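Local coordinates for CBS domain-containing protein CBSX2, chloroplastic (Arabidopsis thaliana, PDB 3SL7) that probably modulates plant development by regulating the thioredoxin system of the chloroplast, as a redox regulator built from a pair of CBS domains, at residues 121-132 against 143-151. Sequence-based numbering, arbitrary orientation.
With ACT (acetate ion), chain C.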
loop_
_atom_site.group_PDB
_atom_site.type_symbol
_atom_site.label_atom_id
_atom_site.label_comp_id
_atom_site.label_asym_id
_atom_site.label_seq_id
_atom_site.Cartn_x
_atom_site.Cartn_y
_atom_site.Cartn_z
ATOM N N ALA A 121 16.139 -9.064 0.151
ATOM C CA ALA A 121 15.765 -7.889 -0.619
ATOM C C ALA A 121 15.653 -8.223 -2.110
ATOM O O ALA A 121 14.711 -7.811 -2.785
ATOM C CB ALA A 121 16.771 -6.769 -0.385
ATOM N N ARG A 122 16.626 -8.977 -2.609
ATOM C CA ARG A 122 16.653 -9.418 -3.995
ATOM C C ARG A 122 15.385 -10.196 -4.336
ATOM O O ARG A 122 14.765 -9.978 -5.375
ATOM C CB ARG A 122 17.884 -10.305 -4.197
ATOM C CG ARG A 122 18.447 -10.340 -5.603
ATOM C CD ARG A 122 19.901 -10.817 -5.571
ATOM N NE ARG A 122 20.723 -9.961 -4.716
ATOM C CZ ARG A 122 22.049 -10.023 -4.633
ATOM N NH1 ARG A 122 22.721 -10.910 -5.356
ATOM N NH2 ARG A 122 22.706 -9.194 -3.828
ATOM N N LEU A 123 15.010 -11.102 -3.438
ATOM C CA LEU A 123 13.864 -11.977 -3.636
ATOM C C LEU A 123 12.555 -11.219 -3.701
ATOM O O LEU A 123 11.668 -11.589 -4.463
ATOM C CB LEU A 123 13.769 -12.969 -2.487
ATOM C CG LEU A 123 14.081 -14.467 -2.569
ATOM C CD1 LEU A 123 13.793 -15.163 -3.907
ATOM C CD2 LEU A 123 15.408 -14.866 -1.916
ATOM N N LEU A 124 12.415 -10.189 -2.872
ATOM C CA LEU A 124 11.201 -9.379 -2.881
ATOM C C LEU A 124 10.800 -9.077 -4.305
ATOM O O LEU A 124 9.625 -9.101 -4.654
ATOM C CB LEU A 124 11.421 -8.054 -2.165
ATOM C CG LEU A 124 11.207 -8.018 -0.666
ATOM C CD1 LEU A 124 11.484 -6.611 -0.142
ATOM C CD2 LEU A 124 9.798 -8.436 -0.359
ATOM N N LEU A 125 11.794 -8.774 -5.128
ATOM C CA LEU A 125 11.526 -8.353 -6.493
ATOM C C LEU A 125 11.273 -9.516 -7.449
ATOM O O LEU A 125 10.912 -9.303 -8.604
ATOM C CB LEU A 125 12.678 -7.489 -7.006
ATOM C CG LEU A 125 12.900 -6.143 -6.304
ATOM C CD1 LEU A 125 13.187 -6.325 -4.835
ATOM C CD2 LEU A 125 14.030 -5.374 -6.963
ATOM N N GLU A 126 11.457 -10.743 -6.981
ATOM C CA GLU A 126 11.275 -11.891 -7.863
ATOM C C GLU A 126 9.906 -12.550 -7.695
ATOM O O GLU A 126 9.543 -13.440 -8.466
ATOM C CB GLU A 126 12.410 -12.910 -7.691
ATOM C CG GLU A 126 13.765 -12.418 -8.201
ATOM C CD GLU A 126 14.903 -13.392 -7.916
ATOM O OE1 GLU A 126 14.624 -14.547 -7.526
ATOM O OE2 GLU A 126 16.080 -12.998 -8.080
ATOM N N THR A 127 9.144 -12.098 -6.700
ATOM C CA THR A 127 7.797 -12.616 -6.465
ATOM C C THR A 127 6.744 -11.562 -6.820
ATOM O O THR A 127 6.911 -10.394 -6.462
ATOM C CB THR A 127 7.624 -13.040 -4.994
ATOM O OG1 THR A 127 6.255 -13.385 -4.752
ATOM C CG2 THR A 127 8.012 -11.901 -4.064
ATOM N N LYS A 128 5.676 -11.958 -7.521
ATOM C CA LYS A 128 4.636 -10.997 -7.904
ATOM C C LYS A 128 3.984 -10.406 -6.660
ATOM O O LYS A 128 3.537 -9.260 -6.658
ATOM C CB LYS A 128 3.579 -11.623 -8.827
ATOM C CG LYS A 128 2.749 -10.581 -9.571
ATOM C CD LYS A 128 1.736 -11.202 -10.525
ATOM C CE LYS A 128 0.489 -11.651 -9.791
ATOM N NZ LYS A 128 -0.641 -11.860 -10.736
ATOM N N PHE A 129 3.970 -11.190 -5.585
ATOM C CA PHE A 129 3.433 -10.732 -4.315
ATOM C C PHE A 129 4.221 -9.549 -3.738
ATOM O O PHE A 129 3.680 -8.764 -2.965
ATOM C CB PHE A 129 3.388 -11.895 -3.331
ATOM C CG PHE A 129 2.513 -11.650 -2.145
ATOM C CD1 PHE A 129 1.185 -11.280 -2.316
ATOM C CD2 PHE A 129 3.004 -11.813 -0.865
ATOM C CE1 PHE A 129 0.367 -11.056 -1.225
ATOM C CE2 PHE A 129 2.196 -11.592 0.240
ATOM C CZ PHE A 129 0.872 -11.210 0.061
ATOM N N ARG A 130 5.493 -9.422 -4.119
ATOM C CA ARG A 130 6.327 -8.299 -3.672
ATOM C C ARG A 130 6.436 -8.169 -2.146
ATOM O O ARG A 130 6.722 -7.096 -1.616
ATOM C CB ARG A 130 5.804 -6.991 -4.249
ATOM C CG ARG A 130 5.836 -6.923 -5.771
ATOM C CD ARG A 130 7.242 -6.664 -6.294
ATOM N NE ARG A 130 7.457 -5.248 -6.578
ATOM C CZ ARG A 130 7.205 -4.681 -7.754
ATOM N NH1 ARG A 130 6.733 -5.412 -8.753
ATOM N NH2 ARG A 130 7.427 -3.385 -7.932
ATOM N N ARG A 131 6.164 -9.257 -1.446
ATOM C CA ARG A 131 6.464 -9.371 -0.023
ATOM C C ARG A 131 6.942 -10.793 0.175
ATOM O O ARG A 131 6.643 -11.657 -0.642
ATOM C CB ARG A 131 5.214 -9.146 0.822
ATOM C CG ARG A 131 4.391 -7.948 0.428
ATOM C CD ARG A 131 2.993 -8.081 1.001
ATOM N NE ARG A 131 2.167 -6.909 0.733
ATOM C CZ ARG A 131 1.437 -6.738 -0.367
ATOM N NH1 ARG A 131 1.435 -7.656 -1.322
ATOM N NH2 ARG A 131 0.710 -5.640 -0.513
ATOM N N LEU A 132 7.674 -11.037 1.257
ATOM C CA LEU A 132 8.122 -12.374 1.589
ATOM C C LEU A 132 7.609 -12.715 2.966
ATOM O O LEU A 132 8.008 -12.093 3.939
ATOM C CB LEU A 132 9.647 -12.461 1.572
ATOM C CG LEU A 132 10.277 -12.199 0.210
ATOM C CD1 LEU A 132 11.786 -11.978 0.349
ATOM C CD2 LEU A 132 9.983 -13.359 -0.726
ATOM N N GLY A 143 6.228 -13.419 10.450
ATOM C CA GLY A 143 6.365 -12.049 10.023
ATOM C C GLY A 143 6.260 -11.938 8.526
ATOM O O GLY A 143 6.054 -12.920 7.821
ATOM N N ILE A 144 6.421 -10.728 8.028
ATOM C CA ILE A 144 6.492 -10.542 6.604
ATOM C C ILE A 144 7.540 -9.480 6.313
ATOM O O ILE A 144 7.706 -8.535 7.083
ATOM C CB ILE A 144 5.078 -10.193 6.005
ATOM C CG1 ILE A 144 5.078 -10.317 4.491
ATOM C CG2 ILE A 144 4.612 -8.798 6.416
ATOM C CD1 ILE A 144 3.673 -10.470 3.915
ATOM N N LEU A 145 8.284 -9.669 5.229
ATOM C CA LEU A 145 9.206 -8.640 4.759
ATOM C C LEU A 145 8.597 -7.916 3.568
ATOM O O LEU A 145 8.281 -8.528 2.544
ATOM C CB LEU A 145 10.552 -9.243 4.352
ATOM C CG LEU A 145 11.627 -8.199 4.021
ATOM C CD1 LEU A 145 12.077 -7.466 5.300
ATOM C CD2 LEU A 145 12.823 -8.847 3.325
ATOM N N THR A 146 8.453 -6.606 3.703
ATOM C CA THR A 146 7.870 -5.790 2.656
ATOM C C THR A 146 8.953 -4.894 2.098
ATOM O O THR A 146 9.986 -4.723 2.724
ATOM C CB THR A 146 6.768 -4.886 3.221
ATOM O OG1 THR A 146 7.361 -3.892 4.066
ATOM C CG2 THR A 146 5.762 -5.705 4.044
ATOM N N ARG A 147 8.710 -4.297 0.935
ATOM C CA ARG A 147 9.665 -3.354 0.375
ATOM C C ARG A 147 9.874 -2.200 1.345
ATOM O O ARG A 147 10.994 -1.714 1.516
ATOM C CB ARG A 147 9.197 -2.847 -0.986
ATOM C CG ARG A 147 9.368 -3.860 -2.106
ATOM C CD ARG A 147 8.784 -3.342 -3.416
ATOM N NE ARG A 147 9.344 -2.048 -3.801
ATOM C CZ ARG A 147 10.553 -1.885 -4.334
ATOM N NH1 ARG A 147 11.342 -2.937 -4.532
ATOM N NH2 ARG A 147 10.979 -0.670 -4.664
ATOM N N GLY A 148 8.792 -1.777 1.991
ATOM C CA GLY A 148 8.863 -0.741 3.005
ATOM C C GLY A 148 9.785 -1.095 4.165
ATOM O O GLY A 148 10.500 -0.240 4.674
ATOM N N ASN A 149 9.754 -2.351 4.606
ATOM C CA ASN A 149 10.675 -2.807 5.640
ATOM C C ASN A 149 12.114 -2.660 5.176
ATOM O O ASN A 149 12.984 -2.290 5.953
ATOM C CB ASN A 149 10.436 -4.278 5.996
ATOM C CG ASN A 149 9.130 -4.507 6.711
ATOM O OD1 ASN A 149 8.612 -3.611 7.385
ATOM N ND2 ASN A 149 8.589 -5.728 6.580
ATOM N N VAL A 150 12.365 -2.983 3.910
ATOM C CA VAL A 150 13.726 -2.959 3.386
ATOM C C VAL A 150 14.214 -1.522 3.293
ATOM O O VAL A 150 15.353 -1.222 3.624
ATOM C CB VAL A 150 13.827 -3.660 2.014
ATOM C CG1 VAL A 150 15.231 -3.506 1.438
ATOM C CG2 VAL A 150 13.453 -5.139 2.142
ATOM N N VAL A 151 13.347 -0.621 2.856
ATOM C CA VAL A 151 13.708 0.792 2.830
ATOM C C VAL A 151 13.995 1.300 4.253
ATOM O O VAL A 151 14.957 2.033 4.496
ATOM C CB VAL A 151 12.602 1.619 2.185
ATOM C CG1 VAL A 151 12.919 3.118 2.277
ATOM C CG2 VAL A 151 12.407 1.173 0.741
HETATM C C ACT C . 1.990 -5.302 3.737
HETATM O O ACT C . 2.196 -4.391 2.909
HETATM O OXT ACT C . 1.658 -6.399 3.245
HETATM C CH3 ACT C . 2.144 -5.095 5.220
HETATM O O HOH W 1 6.074 -4.885 -0.359
#
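Leu132 and Leu145 form a hydrogen-bonded antiparallel pair in the beta hairpin of the second CBS domain, whose strands 131-135 and 141-146 are flanked by helices 117-124 and 147-159. Leu132 N gives to Leu145 O at 2.9 Å; the return bond, Leu145 N to Leu132 O, is 2.8 Å long. Past this pair, where the turn 127-130 and the start of helix 147-159 stand apart, a water joins the backbones, donating to Arg130 O and accepting from Arg147 N. That helix is N-capped by Thr146, whose OG1 accepts from Asn149 N at 2.9 Å.

Apolar packing sets helix 117-124 against the start of helix 147-159. Leu124 and Val150 meet tip to tip, CD1 to CG2 at a tight 3.4 Å. Beside them Ala121 CB touches Val150 CG1, and Phe85 of the second subunit packs on both Ala121 and Val150. Leu124 CD2 also touches the strand, at Leu145 O (3.3 Å).

Among the charged side chains, a bend at chi3 (55°) brings the guanidinium edge of Arg147, at NH1, against Leu125 CD1; Trp82 of the second subunit makes a cation-pi contact with Arg147. Arg131 runs extended from CG to NE across Ile144 CD1, its NH2 hydrogen-bonded to Thr38. A bound acetate, probably from the crystallisation liquor, lies at the guanidinium edge, where Arg131 NE donates weakly to both oxygens, bent at OXT (2.6 Å, 126°) and nearly straight at the more distant O (3.3 Å).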